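Local atomic coordinates of CalG4 (Micromonospora echinospora, PDB entry 3IA7), a protein that adopts the two-domain GT-B fold, each domain holding a parallel beta-sheet flanked by helices. Residues Ala251-Trp261 with Pro353-Ala364. Residues are numbered along the deposited sequence; the frame is centred on the assembly and turned at random.
Sequences ACAQAFADTPW and PASIREAVERLA
Two helices lying on one face of the C-terminal parallel sheet meet where Ala-255 packs against Pro-353 and Ile-356; their segments cross at -66°, with axes 7.8 Å apart. Small Ala-255 permits this approach: its CB lies 4.0 Å from Ile-356 CB. Ile-356 is a knob among Ala-251, Cys-252, Ala-255 and Phe-256, and its branched chain suits that hole: CG1, anti to its carbonyl carbon (chi1 -66°), carries CD1 to Ala-251 CB, while CG2 meets Phe-256 CE2. The flat ring of Phe-256 offers a face to Arg-357 CB and its edge, in plane, to Val-360 CB, 3.7 Å from Phe-256 CZ. Arg-357 is long enough to pass the ring and, bending at chi3, brings NH1 within 2.9 Å of Ala-255 O, on a lone pair in the carbonyl plane. Beyond the turn, Trp-261 combines a broad apolar ring with a donor: CH2 touches Val-360 CG1, and NE1 gives a bent bond (140°) to the anti lone pair of Glu-361 OE2, 3.0 Å away. Beneath, Phe-256, Trp-261 and Val-360 all reach Leu-234 on strand 233-237, the helix-on-sheet layering of a Rossmann-like GT-B domain.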
loop_
_atom_site.group_PDB
_atom_site.type_symbol
_atom_site.label_atom_id
_atom_site.label_comp_id
_atom_site.label_asym_id
_atom_site.label_seq_id
_atom_site.Cartn_x
_atom_site.Cartn_y
_atom_site.Cartn_z
ATOM N N ALA A 251 17.957 -6.646 -23.483
ATOM C CA ALA A 251 17.274 -7.638 -24.331
ATOM C C ALA A 251 15.780 -7.409 -24.389
ATOM O O ALA A 251 15.190 -7.528 -25.449
ATOM C CB ALA A 251 17.552 -9.045 -23.851
ATOM N N CYS A 252 15.180 -7.076 -23.230
ATOM C CA CYS A 252 13.740 -6.750 -23.135
ATOM C C CYS A 252 13.430 -5.505 -23.928
ATOM O O CYS A 252 12.438 -5.475 -24.662
ATOM C CB CYS A 252 13.293 -6.565 -21.656
ATOM S SG CYS A 252 13.165 -8.115 -20.769
ATOM N N ALA A 253 14.298 -4.485 -23.813
ATOM C CA ALA A 253 14.108 -3.244 -24.540
ATOM C C ALA A 253 14.186 -3.521 -26.028
ATOM O O ALA A 253 13.315 -3.066 -26.804
ATOM C CB ALA A 253 15.199 -2.181 -24.135
ATOM N N GLN A 254 15.225 -4.269 -26.424
ATOM C CA GLN A 254 15.426 -4.673 -27.830
ATOM C C GLN A 254 14.203 -5.432 -28.386
ATOM O O GLN A 254 13.741 -5.144 -29.487
ATOM C CB GLN A 254 16.739 -5.484 -28.013
ATOM C CG GLN A 254 18.019 -4.616 -27.856
ATOM C CD GLN A 254 19.326 -5.372 -27.420
ATOM O OE1 GLN A 254 19.361 -6.601 -27.222
ATOM N NE2 GLN A 254 20.397 -4.606 -27.266
ATOM N N ALA A 255 13.657 -6.345 -27.584
ATOM C CA ALA A 255 12.494 -7.138 -27.968
ATOM C C ALA A 255 11.274 -6.309 -28.430
ATOM O O ALA A 255 10.605 -6.679 -29.373
ATOM C CB ALA A 255 12.105 -8.100 -26.837
ATOM N N PHE A 256 11.011 -5.179 -27.794
ATOM C CA PHE A 256 9.805 -4.390 -28.102
ATOM C C PHE A 256 10.043 -3.052 -28.856
ATOM O O PHE A 256 9.084 -2.306 -29.129
ATOM C CB PHE A 256 8.937 -4.199 -26.827
ATOM C CG PHE A 256 8.491 -5.507 -26.202
ATOM C CD1 PHE A 256 7.321 -6.149 -26.655
ATOM C CD2 PHE A 256 9.289 -6.144 -25.233
ATOM C CE1 PHE A 256 6.928 -7.390 -26.121
ATOM C CE2 PHE A 256 8.919 -7.398 -24.701
ATOM C CZ PHE A 256 7.737 -8.001 -25.142
ATOM N N ALA A 257 11.298 -2.754 -29.185
ATOM C CA ALA A 257 11.612 -1.611 -30.058
ATOM C C ALA A 257 10.836 -1.704 -31.392
ATOM O O ALA A 257 10.762 -2.774 -32.009
ATOM C CB ALA A 257 13.133 -1.540 -30.347
ATOM N N ASP A 258 10.237 -0.601 -31.829
ATOM C CA ASP A 258 9.512 -0.580 -33.123
ATOM C C ASP A 258 8.390 -1.641 -33.147
ATOM O O ASP A 258 8.200 -2.348 -34.149
ATOM C CB ASP A 258 10.465 -0.746 -34.347
ATOM C CG ASP A 258 11.547 0.340 -34.426
ATOM O OD1 ASP A 258 11.210 1.540 -34.623
ATOM O OD2 ASP A 258 12.752 -0.007 -34.316
ATOM N N THR A 259 7.695 -1.782 -32.016
ATOM C CA THR A 259 6.408 -2.508 -31.886
ATOM C C THR A 259 5.487 -1.508 -31.157
ATOM O O THR A 259 5.988 -0.576 -30.545
ATOM C CB THR A 259 6.486 -3.756 -30.933
ATOM O OG1 THR A 259 6.651 -3.302 -29.587
ATOM C CG2 THR A 259 7.624 -4.725 -31.301
ATOM N N PRO A 260 4.146 -1.702 -31.174
ATOM C CA PRO A 260 3.301 -0.735 -30.479
ATOM C C PRO A 260 3.367 -0.842 -28.952
ATOM O O PRO A 260 2.759 -0.066 -28.269
ATOM C CB PRO A 260 1.883 -1.122 -30.924
ATOM C CG PRO A 260 2.101 -1.954 -32.169
ATOM C CD PRO A 260 3.328 -2.724 -31.844
ATOM N N TRP A 261 4.106 -1.795 -28.421
ATOM C CA TRP A 261 4.124 -1.944 -26.964
ATOM C C TRP A 261 4.755 -0.763 -26.283
ATOM O O TRP A 261 5.609 -0.096 -26.853
ATOM C CB TRP A 261 4.877 -3.197 -26.539
ATOM C CG TRP A 261 4.124 -4.486 -26.806
ATOM C CD1 TRP A 261 4.088 -5.181 -27.980
ATOM C CD2 TRP A 261 3.372 -5.248 -25.860
ATOM N NE1 TRP A 261 3.339 -6.319 -27.827
ATOM C CE2 TRP A 261 2.888 -6.386 -26.537
ATOM C CE3 TRP A 261 3.058 -5.074 -24.494
ATOM C CZ2 TRP A 261 2.121 -7.359 -25.907
ATOM C CZ3 TRP A 261 2.259 -6.033 -23.864
ATOM C CH2 TRP A 261 1.825 -7.169 -24.560
ATOM N N PRO A 353 16.080 -11.372 -27.675
ATOM C CA PRO A 353 14.942 -10.415 -27.811
ATOM C C PRO A 353 13.691 -10.939 -28.554
ATOM O O PRO A 353 12.576 -10.699 -28.105
ATOM C CB PRO A 353 15.571 -9.229 -28.545
ATOM C CG PRO A 353 17.009 -9.281 -28.146
ATOM C CD PRO A 353 17.369 -10.738 -28.002
ATOM N N ALA A 354 13.865 -11.652 -29.664
ATOM C CA ALA A 354 12.712 -12.174 -30.415
ATOM C C ALA A 354 11.970 -13.243 -29.616
ATOM O O ALA A 354 10.730 -13.352 -29.664
ATOM C CB ALA A 354 13.151 -12.736 -31.745
ATOM N N SER A 355 12.719 -14.059 -28.895
ATOM C CA SER A 355 12.093 -15.039 -28.030
ATOM C C SER A 355 11.235 -14.380 -26.950
ATOM O O SER A 355 10.120 -14.833 -26.650
ATOM C CB SER A 355 13.156 -15.946 -27.403
ATOM O OG SER A 355 12.520 -16.813 -26.474
ATOM N N ILE A 356 11.746 -13.299 -26.367
ATOM C CA ILE A 356 11.011 -12.562 -25.324
ATOM C C ILE A 356 9.724 -11.955 -25.879
ATOM O O ILE A 356 8.644 -12.129 -25.307
ATOM C CB ILE A 356 11.876 -11.444 -24.712
ATOM C CG1 ILE A 356 13.066 -12.029 -23.948
ATOM C CG2 ILE A 356 11.090 -10.555 -23.728
ATOM C CD1 ILE A 356 14.157 -10.982 -23.666
ATOM N N ARG A 357 9.828 -11.249 -26.995
ATOM C CA ARG A 357 8.636 -10.607 -27.600
ATOM C C ARG A 357 7.561 -11.634 -27.964
ATOM O O ARG A 357 6.385 -11.451 -27.602
ATOM C CB ARG A 357 9.033 -9.737 -28.797
ATOM C CG ARG A 357 7.855 -9.277 -29.654
ATOM C CD ARG A 357 8.290 -8.639 -30.969
ATOM N NE ARG A 357 8.995 -9.540 -31.920
ATOM C CZ ARG A 357 10.310 -9.522 -32.147
ATOM N NH1 ARG A 357 11.091 -8.652 -31.486
ATOM N NH2 ARG A 357 10.853 -10.371 -33.043
ATOM N N GLU A 358 7.956 -12.717 -28.641
ATOM C CA GLU A 358 6.975 -13.749 -29.058
ATOM C C GLU A 358 6.311 -14.437 -27.852
ATOM O O GLU A 358 5.100 -14.668 -27.838
ATOM C CB GLU A 358 7.573 -14.778 -30.052
ATOM C CG GLU A 358 8.072 -14.160 -31.372
ATOM C CD GLU A 358 8.712 -15.181 -32.330
ATOM O OE1 GLU A 358 8.919 -16.351 -31.944
ATOM O OE2 GLU A 358 9.008 -14.805 -33.475
ATOM N N ALA A 359 7.103 -14.743 -26.834
ATOM C CA ALA A 359 6.563 -15.339 -25.615
ATOM C C ALA A 359 5.520 -14.440 -24.928
ATOM O O ALA A 359 4.457 -14.898 -24.475
ATOM C CB ALA A 359 7.726 -15.665 -24.633
ATOM N N VAL A 360 5.825 -13.161 -24.836
ATOM C CA VAL A 360 4.912 -12.214 -24.192
ATOM C C VAL A 360 3.665 -12.056 -25.067
ATOM O O VAL A 360 2.533 -12.007 -24.558
ATOM C CB VAL A 360 5.605 -10.836 -23.965
ATOM C CG1 VAL A 360 4.584 -9.734 -23.647
ATOM C CG2 VAL A 360 6.715 -10.947 -22.824
ATOM N N GLU A 361 3.847 -11.999 -26.391
ATOM C CA GLU A 361 2.687 -11.768 -27.235
ATOM C C GLU A 361 1.726 -12.963 -27.163
ATOM O O GLU A 361 0.508 -12.794 -27.063
ATOM C CB GLU A 361 3.105 -11.411 -28.657
ATOM C CG GLU A 361 3.471 -9.909 -28.685
ATOM C CD GLU A 361 4.001 -9.398 -30.011
ATOM O OE1 GLU A 361 4.203 -10.177 -30.986
ATOM O OE2 GLU A 361 4.208 -8.177 -30.072
ATOM N N ARG A 362 2.299 -14.160 -27.186
ATOM C CA ARG A 362 1.517 -15.389 -27.139
ATOM C C ARG A 362 0.730 -15.443 -25.818
ATOM O O ARG A 362 -0.462 -15.740 -25.805
ATOM C CB ARG A 362 2.454 -16.571 -27.245
ATOM C CG ARG A 362 1.843 -17.868 -26.861
ATOM C CD ARG A 362 2.822 -18.989 -27.090
ATOM N NE ARG A 362 3.342 -18.962 -28.455
ATOM C CZ ARG A 362 2.677 -19.437 -29.517
ATOM N NH1 ARG A 362 1.444 -19.950 -29.377
ATOM N NH2 ARG A 362 3.237 -19.404 -30.717
ATOM N N LEU A 363 1.412 -15.160 -24.725
ATOM C CA LEU A 363 0.804 -15.220 -23.371
ATOM C C LEU A 363 -0.323 -14.171 -23.264
ATOM O O LEU A 363 -1.452 -14.472 -22.820
ATOM C CB LEU A 363 1.852 -14.971 -22.279
ATOM C CG LEU A 363 0.966 -14.867 -21.002
ATOM C CD1 LEU A 363 0.840 -16.230 -20.351
ATOM C CD2 LEU A 363 1.328 -13.731 -20.097
ATOM N N ALA A 364 -0.032 -12.951 -23.717
ATOM C CA ALA A 364 -0.991 -11.858 -23.603
ATOM C C ALA A 364 -2.205 -12.116 -24.461
ATOM O O ALA A 364 -3.255 -11.641 -24.112
ATOM C CB ALA A 364 -0.353 -10.526 -23.992
#